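Listeriolysin O (Listeria monocytogenes, PDB 4CDB) binds cholesterol-containing host membranes and, after a major conformational change, inserts into them and assembles into an oligomeric pore that lyses the cell. Local coordinates at residues A[87-92]-A[138-143]; A[223-226]-A[230-233]. All blocks are in the same frame, centred on the assembly; numbering follows the deposited sequence.

Contact 1: A[87-92]-A[138-143]; sequences TYPGAL and SNVNNA. With NA (sodium ion), chain M.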
ATOM      1  N   THR A  87     -11.990 -18.971  11.268  1.00 34.40           N
ATOM      2  CA  THR A  87     -10.680 -19.429  10.821  1.00 35.73           C
ATOM      3  C   THR A  87      -9.950 -20.175  11.935  1.00 37.33           C
ATOM      4  O   THR A  87      -9.575 -19.582  12.948  1.00 38.86           O
ATOM      5  CB  THR A  87      -9.810 -18.249  10.363  1.00 38.97           C
ATOM      6  OG1 THR A  87     -10.414 -17.621   9.224  1.00 42.63           O
ATOM      7  CG2 THR A  87      -8.414 -18.723  10.000  1.00 34.75           C
ATOM      8  N   TYR A  88      -9.750 -21.474  11.735  1.00 37.46           N
ATOM      9  CA  TYR A  88      -9.046 -22.312  12.699  1.00 31.88           C
ATOM     10  C   TYR A  88      -8.305 -23.443  11.986  1.00 28.40           C
ATOM     11  O   TYR A  88      -8.744 -23.905  10.931  1.00 33.68           O
ATOM     12  CB  TYR A  88     -10.020 -22.870  13.742  1.00 29.21           C
ATOM     13  CG  TYR A  88     -11.095 -23.770  13.179  1.00 34.11           C
ATOM     14  CD1 TYR A  88     -12.280 -23.244  12.687  1.00 34.15           C
ATOM     15  CD2 TYR A  88     -10.926 -25.149  13.151  1.00 30.58           C
ATOM     16  CE1 TYR A  88     -13.266 -24.062  12.175  1.00 35.89           C
ATOM     17  CE2 TYR A  88     -11.905 -25.975  12.641  1.00 38.19           C
ATOM     18  CZ  TYR A  88     -13.073 -25.428  12.154  1.00 41.18           C
ATOM     19  OH  TYR A  88     -14.051 -26.252  11.645  1.00 38.72           O
ATOM     20  N   PRO A  89      -7.169 -23.883  12.559  1.00 28.54           N
ATOM     21  CA  PRO A  89      -6.331 -24.923  11.950  1.00 30.69           C
ATOM     22  C   PRO A  89      -7.081 -26.236  11.761  1.00 29.12           C
ATOM     23  O   PRO A  89      -7.778 -26.678  12.677  1.00 24.69           O
ATOM     24  CB  PRO A  89      -5.218 -25.124  12.986  1.00 28.51           C
ATOM     25  CG  PRO A  89      -5.183 -23.866  13.766  1.00 33.01           C
ATOM     26  CD  PRO A  89      -6.601 -23.393  13.827  1.00 31.16           C
ATOM     27  N   GLY A  90      -6.935 -26.846  10.587  1.00 29.60           N
ATOM     28  CA  GLY A  90      -7.534 -28.140  10.315  1.00 30.09           C
ATOM     29  C   GLY A  90      -8.914 -28.077   9.685  1.00 31.51           C
ATOM     30  O   GLY A  90      -9.467 -29.099   9.280  1.00 36.19           O
ATOM     31  N   ALA A  91      -9.472 -26.874   9.604  1.00 30.47           N
ATOM     32  CA  ALA A  91     -10.805 -26.686   9.038  1.00 30.69           C
ATOM     33  C   ALA A  91     -10.873 -27.114   7.573  1.00 33.44           C
ATOM     34  O   ALA A  91      -9.968 -26.831   6.789  1.00 31.58           O
ATOM     35  CB  ALA A  91     -11.243 -25.241   9.187  1.00 26.09           C
ATOM     36  N   LEU A  92     -11.956 -27.795   7.214  1.00 32.15           N
ATOM     37  CA  LEU A  92     -12.164 -28.248   5.843  1.00 31.57           C
ATOM     38  C   LEU A  92     -12.971 -27.224   5.057  1.00 31.42           C
ATOM     39  O   LEU A  92     -14.054 -26.818   5.483  1.00 35.30           O
ATOM     40  CB  LEU A  92     -12.890 -29.595   5.832  1.00 33.51           C
ATOM     41  CG  LEU A  92     -12.184 -30.770   6.507  1.00 38.89           C
ATOM     42  CD1 LEU A  92     -12.998 -32.043   6.353  1.00 43.72           C
ATOM     43  CD2 LEU A  92     -10.807 -30.949   5.911  1.00 41.25           C
ATOM     44  N   SER A 138     -14.665 -25.838  18.168  1.00 42.45           N
ATOM     45  CA  SER A 138     -14.528 -25.696  19.615  1.00 46.09           C
ATOM     46  C   SER A 138     -13.345 -26.492  20.154  1.00 45.68           C
ATOM     47  O   SER A 138     -12.572 -25.995  20.969  1.00 44.40           O
ATOM     48  CB  SER A 138     -15.814 -26.137  20.320  1.00 49.62           C
ATOM     49  OG  SER A 138     -16.921 -25.360  19.894  1.00 57.34           O
ATOM     50  N   ASN A 139     -13.207 -27.729  19.691  1.00 38.24           N
ATOM     51  CA  ASN A 139     -12.129 -28.594  20.155  1.00 42.50           C
ATOM     52  C   ASN A 139     -10.744 -28.133  19.705  1.00 39.44           C
ATOM     53  O   ASN A 139      -9.779 -28.216  20.463  1.00 36.35           O
ATOM     54  CB  ASN A 139     -12.374 -30.046  19.734  1.00 44.96           C
ATOM     55  CG  ASN A 139     -13.520 -30.687  20.493  1.00 53.58           C
ATOM     56  OD1 ASN A 139     -13.806 -30.322  21.634  1.00 56.16           O
ATOM     57  ND2 ASN A 139     -14.178 -31.654  19.864  1.00 52.07           N
ATOM     58  N   VAL A 140     -10.648 -27.654  18.468  1.00 34.49           N
ATOM     59  CA  VAL A 140      -9.378 -27.156  17.952  1.00 34.73           C
ATOM     60  C   VAL A 140      -8.938 -25.900  18.703  1.00 33.60           C
ATOM     61  O   VAL A 140      -7.788 -25.792  19.126  1.00 34.64           O
ATOM     62  CB  VAL A 140      -9.445 -26.884  16.430  1.00 31.18           C
ATOM     63  CG1 VAL A 140      -8.289 -25.998  15.986  1.00 27.01           C
ATOM     64  CG2 VAL A 140      -9.436 -28.194  15.658  1.00 26.91           C
ATOM     65  N   ASN A 141      -9.865 -24.963  18.883  1.00 32.34           N
ATOM     66  CA  ASN A 141      -9.567 -23.719  19.590  1.00 36.37           C
ATOM     67  C   ASN A 141      -9.178 -23.929  21.052  1.00 42.58           C
ATOM     68  O   ASN A 141      -8.347 -23.200  21.590  1.00 43.77           O
ATOM     69  CB  ASN A 141     -10.735 -22.737  19.488  1.00 40.33           C
ATOM     70  CG  ASN A 141     -10.859 -22.122  18.107  1.00 50.71           C
ATOM     71  OD1 ASN A 141      -9.888 -22.062  17.351  1.00 55.39           O
ATOM     72  ND2 ASN A 141     -12.055 -21.653  17.774  1.00 52.25           N
ATOM     73  N   ASN A 142      -9.786 -24.916  21.700  1.00 42.18           N
ATOM     74  CA  ASN A 142      -9.396 -25.256  23.061  1.00 51.96           C
ATOM     75  C   ASN A 142      -8.003 -25.880  23.077  1.00 48.64           C
ATOM     76  O   ASN A 142      -7.228 -25.668  24.011  1.00 43.02           O
ATOM     77  CB  ASN A 142     -10.423 -26.183  23.720  1.00 58.85           C
ATOM     78  CG  ASN A 142     -11.689 -25.451  24.126  1.00 68.83           C
ATOM     79  OD1 ASN A 142     -11.756 -24.853  25.200  1.00 77.80           O
ATOM     80  ND2 ASN A 142     -12.701 -25.496  23.267  1.00 68.84           N
ATOM     81  N   ALA A 143      -7.685 -26.632  22.026  1.00 41.64           N
ATOM     82  CA  ALA A 143      -6.364 -27.234  21.888  1.00 39.24           C
ATOM     83  C   ALA A 143      -5.290 -26.172  21.664  1.00 39.88           C
ATOM     84  O   ALA A 143      -4.167 -26.301  22.153  1.00 36.01           O
ATOM     85  CB  ALA A 143      -6.356 -28.244  20.755  1.00 30.04           C
TER
HETATM   86 NA    NA M1538     -14.238 -28.809  11.647  1.00 79.48          NA
HETATM   87  O   HOH W   1      -8.501 -20.287  15.653  1.00 41.09           O
HETATM   88  O   HOH W   2     -14.568 -28.963   8.705  1.00 77.68           O
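Tyr88 and Pro89 lie against one turn of helix 137-152, with the CA atoms of Tyr88 and Asn141 7.1 Å apart, and no direct hydrogen bond joins the two backbones. Val140 supplies most of the helix side of the contact. Its CG1, set anti to the backbone N (chi1 163°), reaches into the angle between the two loop residues, 3.8 Å from CD of Pro89 and 4.0 Å from CD2 of Tyr88. The same methyl lies 3.4 Å from Pro89 O. The Tyr88 ring and the valine side chain run nearly at right angles, the methyl approaching the ring obliquely. Segment 87-92 turns here through a type II beta turn from Tyr88 to Ala91, whose third position is Gly90 at phi 92°, where a CB would collide with the preceding carbonyl. The turn leads into strand 92-94 of the large antiparallel sheet and folds the Ala91 methyl over one face of the Tyr88 ring. At the ring's far end OH coordinates a sodium ion at 2.6 Å, the metal lying in the ring plane beyond the edge; Ala135 O, just ahead of the helix, and a water that accepts a bond from Leu92 N are further ligands. On the partly exposed flank, Asn141 OD1 sits 3.7 Å from CB of Tyr88 and takes a hydrogen bond from a second water, which also donates to Thr87 O and so bridges loop and helix. Pro89 and Val140 also both touch Leu116 of strand 114-118.

Contact 2: A[223-226]-A[230-233]; sequences NEPT and RFFG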
ATOM      1  N   ASN A 223      -0.939 -31.618  10.947  1.00 36.99           N
ATOM      2  CA  ASN A 223      -0.303 -32.732  10.249  1.00 38.24           C
ATOM      3  C   ASN A 223      -0.845 -32.874   8.828  1.00 33.18           C
ATOM      4  O   ASN A 223      -2.006 -32.562   8.569  1.00 29.43           O
ATOM      5  CB  ASN A 223      -0.535 -34.038  11.010  1.00 42.03           C
ATOM      6  CG  ASN A 223      -1.990 -34.472  10.993  1.00 36.34           C
ATOM      7  OD1 ASN A 223      -2.826 -33.909  11.699  1.00 33.09           O
ATOM      8  ND2 ASN A 223      -2.296 -35.483  10.187  1.00 36.95           N
ATOM      9  N   GLU A 224      -0.000 -33.334   7.910  1.00 38.07           N
ATOM     10  CA  GLU A 224      -0.442 -33.601   6.546  1.00 43.79           C
ATOM     11  C   GLU A 224      -0.758 -35.084   6.380  1.00 45.06           C
ATOM     12  O   GLU A 224       0.148 -35.916   6.355  1.00 43.89           O
ATOM     13  CB  GLU A 224       0.613 -33.156   5.528  1.00 50.82           C
ATOM     14  CG  GLU A 224       0.877 -31.657   5.513  1.00 59.85           C
ATOM     15  CD  GLU A 224       1.839 -31.236   4.415  1.00 69.49           C
ATOM     16  OE1 GLU A 224       2.346 -32.119   3.692  1.00 71.93           O
ATOM     17  OE2 GLU A 224       2.088 -30.019   4.275  1.00 71.53           O
ATOM     18  N   PRO A 225      -2.053 -35.416   6.262  1.00 48.66           N
ATOM     19  CA  PRO A 225      -2.499 -36.812   6.178  1.00 48.79           C
ATOM     20  C   PRO A 225      -2.011 -37.503   4.908  1.00 48.11           C
ATOM     21  O   PRO A 225      -1.985 -36.890   3.838  1.00 41.79           O
ATOM     22  CB  PRO A 225      -4.025 -36.688   6.160  1.00 50.19           C
ATOM     23  CG  PRO A 225      -4.283 -35.330   5.598  1.00 50.35           C
ATOM     24  CD  PRO A 225      -3.174 -34.469   6.130  1.00 51.65           C
ATOM     25  N   THR A 226      -1.626 -38.769   5.033  1.00 46.68           N
ATOM     26  CA  THR A 226      -1.167 -39.545   3.887  1.00 54.44           C
ATOM     27  C   THR A 226      -2.337 -39.996   3.017  1.00 47.38           C
ATOM     28  O   THR A 226      -2.150 -40.379   1.863  1.00 49.74           O
ATOM     29  CB  THR A 226      -0.368 -40.786   4.327  1.00 63.20           C
ATOM     30  OG1 THR A 226      -1.153 -41.562   5.242  1.00 64.86           O
ATOM     31  CG2 THR A 226       0.934 -40.376   5.002  1.00 68.44           C
ATOM     32  N   ARG A 230      -8.451 -39.346   5.735  1.00 41.57           N
ATOM     33  CA  ARG A 230      -8.060 -39.287   7.146  1.00 44.29           C
ATOM     34  C   ARG A 230      -8.752 -38.179   7.939  1.00 37.72           C
ATOM     35  O   ARG A 230      -8.963 -38.316   9.140  1.00 35.71           O
ATOM     36  CB  ARG A 230      -6.539 -39.161   7.297  1.00 53.12           C
ATOM     37  CG  ARG A 230      -5.845 -40.449   7.713  1.00 62.31           C
ATOM     38  CD  ARG A 230      -6.459 -41.039   8.979  1.00 68.25           C
ATOM     39  NE  ARG A 230      -5.714 -40.702  10.191  1.00 71.48           N
ATOM     40  CZ  ARG A 230      -6.114 -39.825  11.109  1.00 68.75           C
ATOM     41  NH1 ARG A 230      -7.265 -39.182  10.965  1.00 63.05           N
ATOM     42  NH2 ARG A 230      -5.362 -39.595  12.176  1.00 69.99           N
ATOM     43  N   PHE A 231      -9.102 -37.087   7.268  1.00 39.92           N
ATOM     44  CA  PHE A 231      -9.705 -35.946   7.956  1.00 42.73           C
ATOM     45  C   PHE A 231     -11.202 -36.121   8.200  1.00 39.84           C
ATOM     46  O   PHE A 231     -11.792 -35.416   9.019  1.00 39.13           O
ATOM     47  CB  PHE A 231      -9.435 -34.642   7.198  1.00 50.02           C
ATOM     48  CG  PHE A 231      -8.101 -34.023   7.513  1.00 51.91           C
ATOM     49  CD1 PHE A 231      -7.326 -34.510   8.554  1.00 49.59           C
ATOM     50  CD2 PHE A 231      -7.626 -32.950   6.775  1.00 49.50           C
ATOM     51  CE1 PHE A 231      -6.098 -33.944   8.852  1.00 53.22           C
ATOM     52  CE2 PHE A 231      -6.400 -32.377   7.067  1.00 51.95           C
ATOM     53  CZ  PHE A 231      -5.634 -32.875   8.108  1.00 54.30           C
ATOM     54  N   PHE A 232     -11.812 -37.069   7.498  1.00 31.02           N
ATOM     55  CA  PHE A 232     -13.251 -37.274   7.610  1.00 32.98           C
ATOM     56  C   PHE A 232     -13.612 -38.299   8.675  1.00 34.61           C
ATOM     57  O   PHE A 232     -12.865 -39.249   8.914  1.00 34.84           O
ATOM     58  CB  PHE A 232     -13.831 -37.694   6.262  1.00 34.14           C
ATOM     59  CG  PHE A 232     -13.631 -36.675   5.183  1.00 34.40           C
ATOM     60  CD1 PHE A 232     -14.442 -35.555   5.113  1.00 34.93           C
ATOM     61  CD2 PHE A 232     -12.627 -36.833   4.239  1.00 35.14           C
ATOM     62  CE1 PHE A 232     -14.257 -34.609   4.119  1.00 36.15           C
ATOM     63  CE2 PHE A 232     -12.439 -35.893   3.245  1.00 36.69           C
ATOM     64  CZ  PHE A 232     -13.254 -34.781   3.185  1.00 37.86           C
ATOM     65  N   GLY A 233     -14.763 -38.097   9.312  1.00 36.22           N
ATOM     66  CA  GLY A 233     -15.285 -39.058  10.267  1.00 34.57           C
ATOM     67  C   GLY A 233     -15.604 -40.376   9.588  1.00 34.52           C
ATOM     68  O   GLY A 233     -15.811 -40.420   8.372  1.00 34.13           O
TER
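Pro225 lies over one face of the Phe231 ring, the two side chains crossing at about a right angle. CG of Pro225 stands 3.9 Å from the centroid of the Phe231 ring and only 16° off the ring normal, a CH-pi contact, while CD of Pro225 comes down nearer the rim, 3.5 Å from CZ of Phe231. The ring edge meets Asn223 instead: Asn223 O lies near the ring plane, 3.7 Å from CZ of Phe231, so the phenyl is flanked by proline ring on a face and by a carbonyl at its tip. Beside this CH-pi contact, CB of Pro225 touches CB of Arg230 at 3.7 Å. Beyond that point the arginine chain bends at chi2 and chi3 and carries its guanidinium away from the proline, where NH2 bonds to Ser113 OG and Pro7 O. The Asn223 amide is likewise held from outside, OD1 by Thr115 N and ND2 by Ser6 OG. These contacts close a short non-regular loop that follows strand 207-222 and precedes helix 238-243. Phe231 also packs on Leu114 of strand 114-118 and Leu92 of strand 92-94, and meets Tyr254 of strand 252-260 edge-to-face.

In the fold
Contacts 1 and 2 follow one another along the chain, their centres about 14 Å apart, and both lie in the same part of the molecule, contact 1 about 31 Å and contact 2 about 38 Å from the chain's centre. Leu92, the last residue of segment 87-92, joins them: its CD1 packs 3.6 Å from CE1 of Phe232 and its CD2 3.9 Å from CD2 of Phe231. Arg111 adds a polar link, binding Gly90 O and Phe231 O. Only contact 1 holds sodium ligands, Tyr88 for one ion and Asn141 for another; the nearest atom of the Phe231 side chain is about 9 Å from the ion held by Tyr88.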